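Local coordinates for protein arginase (Thermus thermophilus, PDB 2EF5) that probably hydrolyses L-arginine to L-ornithine and urea, using two manganese ions in each subunit, at residues Asp47-Ser51 / Ala72-Leu76; Asp95-Ser99 / Asp259-Val263; Arg110-Val114 / Val157-Val163; Leu216-Leu221 / Met276-Leu280; Ala242-Glu247 / Gly279-Leu284. All coordinates share one frame; numbering follows the deposited sequence.

Contact 1 (Asp47-Ser51 / Ala72-Leu76)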
# COMPACT_ATOMS: atom_id res chain seq x y z
N ASP A 47 -50.39 16.97 4.74
CA ASP A 47 -49.18 17.44 4.09
C ASP A 47 -48.82 18.87 4.44
O ASP A 47 -49.68 19.68 4.75
CB ASP A 47 -49.29 17.38 2.56
CG ASP A 47 -49.38 15.97 2.03
OD1 ASP A 47 -48.96 15.02 2.72
OD2 ASP A 47 -49.87 15.81 0.89
N VAL A 48 -47.52 19.16 4.39
CA VAL A 48 -47.02 20.50 4.64
C VAL A 48 -47.19 21.25 3.33
O VAL A 48 -46.86 20.73 2.27
CB VAL A 48 -45.52 20.47 5.01
CG1 VAL A 48 -44.91 21.86 4.85
CG2 VAL A 48 -45.34 19.97 6.44
N PRO A 49 -47.72 22.48 3.38
CA PRO A 49 -47.93 23.27 2.16
C PRO A 49 -46.63 23.48 1.39
O PRO A 49 -45.61 23.85 1.98
CB PRO A 49 -48.50 24.58 2.70
CG PRO A 49 -49.21 24.16 3.96
CD PRO A 49 -48.22 23.20 4.57
N VAL A 50 -46.65 23.25 0.08
CA VAL A 50 -45.45 23.46 -0.72
C VAL A 50 -45.75 24.31 -1.95
O VAL A 50 -46.54 23.92 -2.81
CB VAL A 50 -44.83 22.14 -1.20
CG1 VAL A 50 -43.52 22.43 -1.91
CG2 VAL A 50 -44.59 21.22 -0.02
N SER A 51 -45.11 25.47 -2.03
CA SER A 51 -45.30 26.37 -3.16
C SER A 51 -43.95 26.60 -3.84
O SER A 51 -43.04 27.17 -3.24
CB SER A 51 -45.88 27.70 -2.69
N ALA A 72 -40.89 25.82 3.19
CA ALA A 72 -41.56 24.54 3.42
C ALA A 72 -40.87 23.73 4.52
O ALA A 72 -41.52 23.23 5.43
CB ALA A 72 -41.61 23.73 2.13
N ALA A 73 -39.55 23.59 4.42
CA ALA A 73 -38.78 22.84 5.40
C ALA A 73 -38.95 23.43 6.80
O ALA A 73 -38.93 22.71 7.80
CB ALA A 73 -37.31 22.82 5.01
N LEU A 74 -39.10 24.75 6.87
CA LEU A 74 -39.26 25.43 8.15
C LEU A 74 -40.61 25.08 8.78
O LEU A 74 -40.71 24.88 9.98
CB LEU A 74 -39.14 26.96 7.95
CG LEU A 74 -38.95 27.81 9.21
CD1 LEU A 74 -37.77 27.28 10.03
CD2 LEU A 74 -38.72 29.27 8.81
N VAL A 75 -41.65 25.00 7.95
CA VAL A 75 -42.97 24.64 8.44
C VAL A 75 -42.89 23.21 8.97
O VAL A 75 -43.47 22.89 10.01
CB VAL A 75 -44.03 24.72 7.31
CG1 VAL A 75 -45.37 24.18 7.80
CG2 VAL A 75 -44.18 26.15 6.85
N LEU A 76 -42.18 22.36 8.24
CA LEU A 76 -42.01 20.97 8.65
C LEU A 76 -41.27 20.88 9.99
O LEU A 76 -41.70 20.18 10.89
CB LEU A 76 -41.23 20.19 7.58
CG LEU A 76 -40.83 18.75 7.91
CD1 LEU A 76 -42.08 17.91 8.11
CD2 LEU A 76 -39.99 18.19 6.76
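The flat groups that meet here are peptide carbonyls, because neither 47-51 nor 72-76 brings an aromatic ring. The carbonyl oxygen of Ala72 faces the CG1 methyl of Val48 at 3.7 Å, and the carbonyl oxygen of Pro49 lies 4.0 Å from Ala72 CB. Pro49 CD lies 4.4 Å from Val75 CG1.

Val48 carries most of the contact and uses both of its branches. CG1, anti to the backbone N (chi1 163°), turns to the helix and passes Val75, CG1 to CG1 3.8 Å, so that the two side chains lie alongside each other, pointing opposite ways. CG2 takes the other flank, 4.1 Å from Leu76 CA and 4.2 Å from Leu76 CD1. One turn back along the helix, Val50 reaches Ala72 more loosely, CG2 to CB 4.5 Å; the small alanine lets the chain pass close to the helix there.

The segment 47-51 leaves the end of strand 41-47 and packs against helix 66-81, while Val48 keeps a backbone bond to Gly7 and, together with Leu76, touches Val6 on strand 2-8. Asp47, which does not reach the helix, forms a salt bridge with Arg27. Val50 also touches Pro9, one of the residues lining the pocket of a bound lysine.

No hydrogen bond joins the two segments. Ala72 O already accepts from Leu76 N within the helix, and Val48 CG1 packs beside it without a hydrogen bond, so apolar contact is what holds the loop to the helix.

Contact 2 (Asp95-Ser99 / Asp259-Val263). With MN (manganese (II) ion), chain H.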
# COMPACT_ATOMS: atom_id res chain seq x y z
N ASP A 95 -38.64 15.51 -2.66
CA ASP A 95 -37.22 15.82 -2.52
C ASP A 95 -36.63 15.51 -1.16
O ASP A 95 -37.25 15.74 -0.13
CB ASP A 95 -36.96 17.31 -2.77
CG ASP A 95 -37.43 17.77 -4.13
OD1 ASP A 95 -37.26 17.00 -5.10
OD2 ASP A 95 -37.94 18.91 -4.23
N HIS A 96 -35.39 15.02 -1.17
CA HIS A 96 -34.69 14.71 0.07
C HIS A 96 -34.38 16.01 0.81
O HIS A 96 -33.96 15.99 1.97
CB HIS A 96 -33.39 13.97 -0.23
CG HIS A 96 -32.98 13.04 0.87
ND1 HIS A 96 -32.11 11.98 0.65
CD2 HIS A 96 -33.35 12.98 2.16
CE1 HIS A 96 -32.00 11.30 1.78
NE2 HIS A 96 -32.73 11.87 2.71
N SER A 97 -34.58 17.14 0.13
CA SER A 97 -34.34 18.46 0.73
C SER A 97 -35.16 18.61 2.00
O SER A 97 -34.76 19.32 2.91
CB SER A 97 -34.75 19.57 -0.25
OG SER A 97 -33.97 19.53 -1.43
N LEU A 98 -36.31 17.95 2.05
CA LEU A 98 -37.19 18.02 3.22
C LEU A 98 -36.49 17.60 4.50
O LEU A 98 -36.90 17.99 5.60
CB LEU A 98 -38.44 17.15 3.00
CG LEU A 98 -38.24 15.63 2.94
CD1 LEU A 98 -38.07 15.04 4.33
CD2 LEU A 98 -39.46 15.01 2.27
N SER A 99 -35.43 16.80 4.38
CA SER A 99 -34.70 16.34 5.55
C SER A 99 -34.06 17.46 6.36
O SER A 99 -33.78 17.28 7.55
CB SER A 99 -33.64 15.30 5.17
OG SER A 99 -34.26 14.08 4.79
N ASP A 259 -37.43 9.24 7.68
CA ASP A 259 -37.86 9.91 6.45
C ASP A 259 -37.93 8.82 5.38
O ASP A 259 -37.04 7.97 5.30
CB ASP A 259 -36.86 10.95 5.92
CG ASP A 259 -36.48 11.99 6.95
OD1 ASP A 259 -37.33 12.42 7.74
OD2 ASP A 259 -35.30 12.40 6.93
N LEU A 260 -38.97 8.86 4.55
CA LEU A 260 -39.14 7.92 3.44
C LEU A 260 -39.22 8.88 2.26
O LEU A 260 -40.27 9.46 2.00
CB LEU A 260 -40.43 7.12 3.58
CG LEU A 260 -40.53 6.18 4.78
CD1 LEU A 260 -41.90 5.51 4.77
CD2 LEU A 260 -39.42 5.13 4.71
N VAL A 261 -38.11 9.06 1.55
CA VAL A 261 -38.07 10.02 0.46
C VAL A 261 -37.74 9.52 -0.94
O VAL A 261 -37.39 8.37 -1.15
CB VAL A 261 -37.03 11.13 0.78
CG1 VAL A 261 -37.35 11.78 2.13
CG2 VAL A 261 -35.63 10.53 0.82
N GLU A 262 -37.87 10.45 -1.89
CA GLU A 262 -37.56 10.24 -3.30
C GLU A 262 -38.38 9.20 -4.07
O GLU A 262 -37.96 8.74 -5.13
CB GLU A 262 -36.06 9.97 -3.44
CG GLU A 262 -35.16 11.14 -3.01
CD GLU A 262 -35.13 12.28 -4.03
OE1 GLU A 262 -35.08 11.99 -5.24
OE2 GLU A 262 -35.13 13.46 -3.62
N VAL A 263 -39.54 8.82 -3.55
CA VAL A 263 -40.39 7.88 -4.27
C VAL A 263 -41.03 8.65 -5.43
O VAL A 263 -41.66 9.69 -5.22
CB VAL A 263 -41.50 7.31 -3.34
CG1 VAL A 263 -42.44 6.42 -4.14
CG2 VAL A 263 -40.87 6.52 -2.20
MN MN H . -30.92 11.62 -1.16
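His96 and Val261 cross at about a right angle, and the valine puts one methyl squarely over the imidazole. CG2 of Val261 stands 3.5 Å from the centroid of the His96 ring, 7° off its normal, a CH-pi contact. It gets there by lying between its own backbone N and carbonyl carbon, which leaves CG1 to point the other way, 3.9 Å from CD2 of Leu98.

While the valine rests on a face, the ring works through its edge. His96 ND1 binds a manganese ion at 2.2 Å, and NE2 is hydrogen-bonded to Ser215 OG, so the two nitrogens together fix how the ring is turned. Trp116 stacks on His96 as well. Asp118, Asp122 and Asp217 complete the protein ligands of this metal.

Glu262 arrives from the side, its chain bent at chi2 (-75°). OE2 accepts from His96 N at 2.9 Å through its anti lone pair, but the bond is bent, 135° at the hydrogen. Thus the residue just after strand 255-261 holds the backbone of the metal ligand. At the other end of the contact, Ser99 OG donates to Asp259 OD2; that oxygen is less surely placed, so the bond's length carries little weight.

The contact joins the turn between strand 87-93 and helix 99-107 to the end of strand 255-261, which lies between strands 87-93 and 212-217 in the sheet. Leu98 touches Val91 on the first of these neighbours, and Val261 touches Asp217 on the second. Leu260 points away from the turn and meets Ala281 on helix 272-284.

Contact 3 (Arg110-Val114 / Val157-Val163)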
# COMPACT_ATOMS: atom_id res chain seq x y z
N ARG A 110 -31.70 18.36 20.73
CA ARG A 110 -30.74 17.45 21.35
C ARG A 110 -29.84 16.79 20.31
O ARG A 110 -30.12 16.81 19.12
CB ARG A 110 -31.47 16.38 22.17
CG ARG A 110 -30.55 15.43 22.95
CD ARG A 110 -29.39 16.18 23.65
NE ARG A 110 -29.86 17.24 24.55
CZ ARG A 110 -30.42 17.02 25.73
NH1 ARG A 110 -30.59 15.78 26.17
NH2 ARG A 110 -30.82 18.05 26.48
N ARG A 111 -28.75 16.20 20.79
CA ARG A 111 -27.78 15.53 19.93
C ARG A 111 -28.37 14.22 19.41
O ARG A 111 -28.74 13.35 20.19
CB ARG A 111 -26.50 15.25 20.71
CG ARG A 111 -25.39 14.62 19.90
CD ARG A 111 -24.23 14.19 20.78
NE ARG A 111 -23.16 13.58 20.00
CZ ARG A 111 -22.09 12.98 20.52
NH1 ARG A 111 -21.95 12.90 21.84
NH2 ARG A 111 -21.17 12.47 19.72
N VAL A 112 -28.44 14.08 18.09
CA VAL A 112 -28.98 12.86 17.50
C VAL A 112 -28.05 12.31 16.43
O VAL A 112 -27.34 13.07 15.77
CB VAL A 112 -30.36 13.10 16.84
CG1 VAL A 112 -31.35 13.64 17.87
CG2 VAL A 112 -30.21 14.07 15.67
N GLY A 113 -28.04 10.99 16.27
CA GLY A 113 -27.21 10.39 15.24
C GLY A 113 -28.05 10.33 13.98
O GLY A 113 -29.27 10.18 14.05
N VAL A 114 -27.41 10.45 12.82
CA VAL A 114 -28.14 10.40 11.56
C VAL A 114 -27.64 9.27 10.66
O VAL A 114 -26.47 9.23 10.31
CB VAL A 114 -28.01 11.73 10.78
CG1 VAL A 114 -28.70 11.62 9.41
CG2 VAL A 114 -28.61 12.87 11.60
N VAL A 157 -26.81 18.65 13.15
CA VAL A 157 -26.04 17.47 13.51
C VAL A 157 -24.55 17.67 13.31
O VAL A 157 -24.13 18.40 12.42
CB VAL A 157 -26.47 16.24 12.68
CG1 VAL A 157 -26.07 16.43 11.23
CG2 VAL A 157 -25.84 14.97 13.24
N ASP A 158 -23.76 17.03 14.16
CA ASP A 158 -22.31 17.12 14.05
C ASP A 158 -21.91 16.07 13.03
O ASP A 158 -22.37 14.93 13.09
CB ASP A 158 -21.65 16.80 15.40
CG ASP A 158 -20.15 17.01 15.38
OD1 ASP A 158 -19.46 16.41 14.53
OD2 ASP A 158 -19.65 17.78 16.24
N PRO A 159 -21.04 16.43 12.07
CA PRO A 159 -20.59 15.51 11.03
C PRO A 159 -20.14 14.16 11.58
O PRO A 159 -20.24 13.14 10.90
CB PRO A 159 -19.43 16.27 10.38
CG PRO A 159 -19.84 17.69 10.52
CD PRO A 159 -20.37 17.74 11.94
N LYS A 160 -19.65 14.16 12.81
CA LYS A 160 -19.18 12.93 13.43
C LYS A 160 -20.30 12.03 13.92
O LYS A 160 -20.06 10.88 14.29
CB LYS A 160 -18.22 13.26 14.58
CG LYS A 160 -16.95 13.96 14.10
CD LYS A 160 -15.92 14.14 15.22
CE LYS A 160 -14.62 14.72 14.67
NZ LYS A 160 -13.58 14.86 15.73
N ASP A 161 -21.53 12.54 13.93
CA ASP A 161 -22.67 11.75 14.36
C ASP A 161 -23.51 11.37 13.14
O ASP A 161 -24.70 11.10 13.24
CB ASP A 161 -23.53 12.52 15.36
CG ASP A 161 -22.78 12.87 16.64
OD1 ASP A 161 -22.01 12.01 17.12
OD2 ASP A 161 -22.97 13.98 17.17
N VAL A 162 -22.86 11.36 11.98
CA VAL A 162 -23.51 11.02 10.72
C VAL A 162 -22.86 9.79 10.09
O VAL A 162 -21.64 9.65 10.10
CB VAL A 162 -23.44 12.17 9.69
CG1 VAL A 162 -23.98 11.71 8.33
CG2 VAL A 162 -24.24 13.38 10.19
N VAL A 163 -23.67 8.90 9.54
CA VAL A 163 -23.16 7.71 8.87
C VAL A 163 -23.96 7.52 7.59
O VAL A 163 -25.19 7.54 7.62
CB VAL A 163 -23.31 6.42 9.74
CG1 VAL A 163 -22.74 5.23 8.99
CG2 VAL A 163 -22.56 6.58 11.07
O HOH W 1 -24.93 15.51 16.28
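Val114 and Val162 form a parallel beta bridge in which Val114 uses both its backbone groups, N to Asp161 O at 2.8 Å and O from Val163 N at 2.9 Å.

Outside the strands, Arg111 grips Asp161 side-on. Its chain is extended from CG to NE and crosses the aspartate at about a right angle. Arg111 NE donates to Asp161 OD2 at 2.9 Å (165°) and Arg111 NH2 to Asp161 OD1 at 2.8 Å (152°), one nitrogen to each oxygen. The pairing is not coplanar: the guanidinium and carboxylate planes are 46° apart, OD1 is taken through its syn lone pair, and NE meets OD2 from above the carboxylate plane. The same Asp161 thus serves twice, its main-chain oxygen in the bridge and its carboxylate in the salt bridge. A water 2.6 Å from Asp161 OD2 braces it against Asp158 N within 157-163 and reaches Val112 O only by a weak bond.

On the apolar side, Val157 brings CG2, anti to its backbone N, to 3.8 Å from Val114 CG2, and the same methyl lies 3.5 Å from Val112 O. Val162 sits on the same face of the sheet as Val114 and adds its CG2, 4.2 Å from Val114 CB. Ahead of the bridge, Asp158 OD1 accepts from Lys160 N, an Asx turn that shapes the approach to the strand.

Strands 113-117 and 162-167 are neighbours in the parallel sheet, and the chain between them runs through helices 138-142 and 148-154. That is a beta-alpha-beta connection, as expected in the alpha/beta fold of the arginase family.

Contact 4 (Leu216-Leu221 / Met276-Leu280). With MN (manganese (II) ion), chain G; MN (manganese (II) ion), chain H.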
# COMPACT_ATOMS: atom_id res chain seq x y z
N LEU A 216 -34.25 7.46 4.80
CA LEU A 216 -34.20 6.47 3.74
C LEU A 216 -34.61 6.97 2.36
O LEU A 216 -35.76 7.32 2.12
CB LEU A 216 -35.08 5.27 4.15
CG LEU A 216 -35.24 4.08 3.19
CD1 LEU A 216 -33.88 3.45 2.89
CD2 LEU A 216 -36.18 3.05 3.83
N ASP A 217 -33.63 7.03 1.47
CA ASP A 217 -33.85 7.46 0.09
C ASP A 217 -34.11 6.17 -0.69
O ASP A 217 -33.30 5.25 -0.65
CB ASP A 217 -32.62 8.16 -0.47
CG ASP A 217 -32.87 8.78 -1.83
OD1 ASP A 217 -33.48 8.10 -2.68
OD2 ASP A 217 -32.46 9.93 -2.05
N ALA A 218 -35.24 6.12 -1.39
CA ALA A 218 -35.61 4.94 -2.16
C ALA A 218 -34.53 4.49 -3.13
O ALA A 218 -34.43 3.31 -3.44
CB ALA A 218 -36.91 5.19 -2.92
N ASP A 219 -33.73 5.43 -3.63
CA ASP A 219 -32.71 5.07 -4.59
C ASP A 219 -31.54 4.26 -4.06
O ASP A 219 -30.66 3.90 -4.82
CB ASP A 219 -32.18 6.31 -5.33
CG ASP A 219 -31.28 7.18 -4.48
OD1 ASP A 219 -30.86 6.77 -3.38
OD2 ASP A 219 -30.97 8.29 -4.93
N VAL A 220 -31.53 3.97 -2.76
CA VAL A 220 -30.43 3.17 -2.21
C VAL A 220 -30.63 1.72 -2.65
O VAL A 220 -29.69 0.95 -2.76
CB VAL A 220 -30.40 3.22 -0.65
CG1 VAL A 220 -31.56 2.43 -0.07
CG2 VAL A 220 -29.08 2.68 -0.15
N LEU A 221 -31.89 1.37 -2.92
CA LEU A 221 -32.24 0.03 -3.36
C LEU A 221 -31.83 -0.12 -4.81
O LEU A 221 -31.82 0.85 -5.56
CB LEU A 221 -33.75 -0.19 -3.24
CG LEU A 221 -34.34 -0.11 -1.84
CD1 LEU A 221 -35.85 -0.07 -1.93
CD2 LEU A 221 -33.86 -1.30 -1.01
N MET A 276 -42.11 -1.04 -1.32
CA MET A 276 -40.81 -1.44 -0.78
C MET A 276 -40.49 -0.63 0.46
O MET A 276 -40.16 -1.18 1.51
CB MET A 276 -39.70 -1.20 -1.80
CG MET A 276 -39.54 -2.25 -2.89
SD MET A 276 -38.79 -3.78 -2.31
CE MET A 276 -37.57 -3.14 -1.12
N LEU A 277 -40.57 0.69 0.34
CA LEU A 277 -40.26 1.57 1.46
C LEU A 277 -41.22 1.41 2.63
O LEU A 277 -40.82 1.56 3.78
CB LEU A 277 -40.21 3.03 1.01
CG LEU A 277 -38.81 3.56 0.72
CD1 LEU A 277 -38.17 2.75 -0.40
CD2 LEU A 277 -38.88 5.03 0.33
N VAL A 278 -42.48 1.15 2.36
CA VAL A 278 -43.41 0.96 3.46
C VAL A 278 -42.97 -0.28 4.24
O VAL A 278 -42.94 -0.27 5.47
CB VAL A 278 -44.86 0.77 2.97
CG1 VAL A 278 -45.73 0.29 4.12
CG2 VAL A 278 -45.39 2.10 2.43
N GLY A 279 -42.62 -1.34 3.52
CA GLY A 279 -42.19 -2.56 4.19
C GLY A 279 -40.96 -2.31 5.03
O GLY A 279 -40.83 -2.84 6.14
N LEU A 280 -40.04 -1.49 4.52
CA LEU A 280 -38.82 -1.19 5.25
C LEU A 280 -39.15 -0.38 6.51
O LEU A 280 -38.53 -0.59 7.54
CB LEU A 280 -37.82 -0.43 4.36
CG LEU A 280 -37.23 -1.30 3.25
CD1 LEU A 280 -36.41 -0.45 2.28
CD2 LEU A 280 -36.35 -2.38 3.88
MN MN G . -30.39 9.83 -3.44
MN MN H . -30.92 11.62 -1.16
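Leu216, Ala218 and Leu221 present an apolar row to helix 272-284, with no hydrogen bond across. Leu216 CD2 meets Leu280 CD1 at 3.8 Å, the two side chains crossing at about a right angle. Next to them the branched end of Leu277 sits on Ala218, its CD1 3.7 Å from Ala218 CB. Leu221 crosses Met276 at a slant; the methionine chain is bent at chi2 and chi3 and so brings Met276 CE round to 3.6 Å from Leu221 CD1.

The segment 216-221 is the end of strand 212-217 and the short 3-10 turn after it, a place where parallel alpha/beta sheets commonly carry their active site. Here it holds a DxD pattern. While the leucines point to the helix, Asp217 and Asp219 turn away toward the manganese pair. Asp217 OD2 bridges both ions, 2.5 Å from each, and Asp219 OD2 binds one of them at 2.2 Å.

The other oxygen, Asp217 OD1, accepts from Asp219 N at 2.8 Å in an Asx turn, which ties the two ligands together. Asp219 OD1 takes a bond from Ala119 N, beside the metal ligands Asp118 and His120.

Contact 5 (Ala242-Glu247 / Gly279-Leu284). With GAI (guanidine), chain I.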
# COMPACT_ATOMS: atom_id res chain seq x y z
N ALA A 242 -31.64 -4.55 2.73
CA ALA A 242 -32.34 -3.38 3.26
C ALA A 242 -33.17 -3.75 4.48
O ALA A 242 -33.20 -3.01 5.47
CB ALA A 242 -33.23 -2.76 2.17
N HIS A 243 -33.86 -4.89 4.44
CA HIS A 243 -34.65 -5.29 5.60
C HIS A 243 -33.74 -5.63 6.77
O HIS A 243 -34.03 -5.27 7.91
CB HIS A 243 -35.58 -6.46 5.26
CG HIS A 243 -36.85 -6.04 4.58
ND1 HIS A 243 -37.90 -5.47 5.26
CD2 HIS A 243 -37.20 -6.07 3.28
CE1 HIS A 243 -38.86 -5.17 4.40
NE2 HIS A 243 -38.46 -5.51 3.19
N LEU A 244 -32.62 -6.30 6.50
CA LEU A 244 -31.70 -6.63 7.59
C LEU A 244 -31.21 -5.36 8.28
O LEU A 244 -31.18 -5.28 9.51
CB LEU A 244 -30.49 -7.41 7.07
CG LEU A 244 -29.50 -7.76 8.20
CD1 LEU A 244 -30.18 -8.70 9.19
CD2 LEU A 244 -28.26 -8.40 7.62
N LEU A 245 -30.81 -4.37 7.49
CA LEU A 245 -30.33 -3.11 8.04
C LEU A 245 -31.38 -2.49 8.96
O LEU A 245 -31.07 -2.04 10.06
CB LEU A 245 -30.00 -2.12 6.92
CG LEU A 245 -29.55 -0.74 7.40
CD1 LEU A 245 -28.29 -0.86 8.25
CD2 LEU A 245 -29.31 0.15 6.20
N MET A 246 -32.63 -2.47 8.49
CA MET A 246 -33.72 -1.91 9.27
C MET A 246 -33.96 -2.70 10.55
O MET A 246 -34.17 -2.11 11.61
CB MET A 246 -35.02 -1.89 8.44
CG MET A 246 -34.99 -0.99 7.22
SD MET A 246 -34.68 0.77 7.57
CE MET A 246 -32.99 0.93 7.06
N GLU A 247 -33.92 -4.03 10.47
CA GLU A 247 -34.16 -4.87 11.64
C GLU A 247 -33.08 -4.71 12.71
O GLU A 247 -33.38 -4.69 13.91
CB GLU A 247 -34.27 -6.35 11.23
CG GLU A 247 -35.35 -6.63 10.19
CD GLU A 247 -35.26 -8.04 9.62
OE1 GLU A 247 -34.14 -8.54 9.44
OE2 GLU A 247 -36.31 -8.64 9.34
N GLY A 279 -42.62 -1.34 3.52
CA GLY A 279 -42.19 -2.56 4.19
C GLY A 279 -40.96 -2.31 5.03
O GLY A 279 -40.83 -2.84 6.14
N LEU A 280 -40.04 -1.49 4.52
CA LEU A 280 -38.82 -1.19 5.25
C LEU A 280 -39.15 -0.38 6.51
O LEU A 280 -38.53 -0.59 7.54
CB LEU A 280 -37.82 -0.43 4.36
CG LEU A 280 -37.23 -1.30 3.25
CD1 LEU A 280 -36.41 -0.45 2.28
CD2 LEU A 280 -36.35 -2.38 3.88
N ALA A 281 -40.12 0.51 6.42
CA ALA A 281 -40.51 1.29 7.60
C ALA A 281 -41.03 0.34 8.68
O ALA A 281 -40.72 0.50 9.87
CB ALA A 281 -41.59 2.31 7.25
N LEU A 282 -41.82 -0.65 8.28
CA LEU A 282 -42.37 -1.61 9.23
C LEU A 282 -41.25 -2.35 9.95
O LEU A 282 -41.29 -2.52 11.18
CB LEU A 282 -43.31 -2.59 8.52
CG LEU A 282 -44.50 -1.97 7.78
CD1 LEU A 282 -45.30 -3.09 7.10
CD2 LEU A 282 -45.39 -1.18 8.75
N SER A 283 -40.24 -2.78 9.21
CA SER A 283 -39.12 -3.48 9.83
C SER A 283 -38.37 -2.55 10.78
O SER A 283 -37.95 -2.97 11.86
CB SER A 283 -38.14 -4.00 8.77
OG SER A 283 -38.74 -5.00 7.97
N LEU A 284 -38.21 -1.30 10.38
CA LEU A 284 -37.51 -0.35 11.23
C LEU A 284 -38.28 -0.12 12.53
O LEU A 284 -37.68 0.14 13.57
CB LEU A 284 -37.32 0.99 10.51
CG LEU A 284 -36.49 2.02 11.27
CD1 LEU A 284 -35.07 1.52 11.44
CD2 LEU A 284 -36.48 3.34 10.52
C GAI I . -34.86 -10.24 6.37
N1 GAI I . -33.81 -9.92 7.14
N2 GAI I . -34.66 -10.82 5.19
N3 GAI I . -36.10 -9.98 6.80
O HOH W 2 -38.61 -7.37 9.28
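Helices 239-252 and 272-284 pack side by side on the alpha/beta sheet, on either side of strand 255-261 in the sequence; over 242-247 and 279-284 their axes come within 8.0 Å and run 29° from parallel.

Apolar packing centres on Leu280. Its CD2 lies 3.6 Å above the centre of the His243 ring, a CH-pi contact, and equally 3.6 Å from Ala242 CB. Met246 fills the next turn, with CG 3.9 Å from Leu280 CD2 and SD 4.0 Å from Leu284 CB. Leu284 reaches on to Val255 and Leu258 in the sheet.

A polar link joins the same helices. His243, with CG anti to its carbonyl carbon (chi1 -82°), donates from ND1 to Ser283 OG at 2.9 Å, and the oxygen lies in the ring plane, so the bond and the methyl on the face fix the ring together. Ser283 OG donates to a water, which donates to Glu247 OE2, a water bridge between the helices.

Charge is met at the bound guanidine, whose pocket includes His243, Leu244 and Glu247. Its N1 donates to Glu247 OE1 at 2.7 Å, and N3 donates almost straight (173°) to Glu247 OE2 at 2.9 Å.

Overall arrangement
Along the chain, contact 1 closes first; contact 3 lies within the span bridged by contact 2, whose second segment falls between the two halves of contacts 4 and 5. Contacts 2, 3 and 4 all reach the one parallel sheet. Contacts 2 and 4, with centres 11 Å apart, sit on its adjacent strands 255-261 and 212-217 and touch the same manganese ion. Contact 5 shares Gly279 and Leu280 with contact 4, their centres about 9 Å apart. Contact 1, about 27 Å from contact 5 between centres, is on the opposite side of the chain's centre. The manganese site lies where strands end and loops begin, while contact 5, on helices packed against the sheet, includes guanidine-pocket residues.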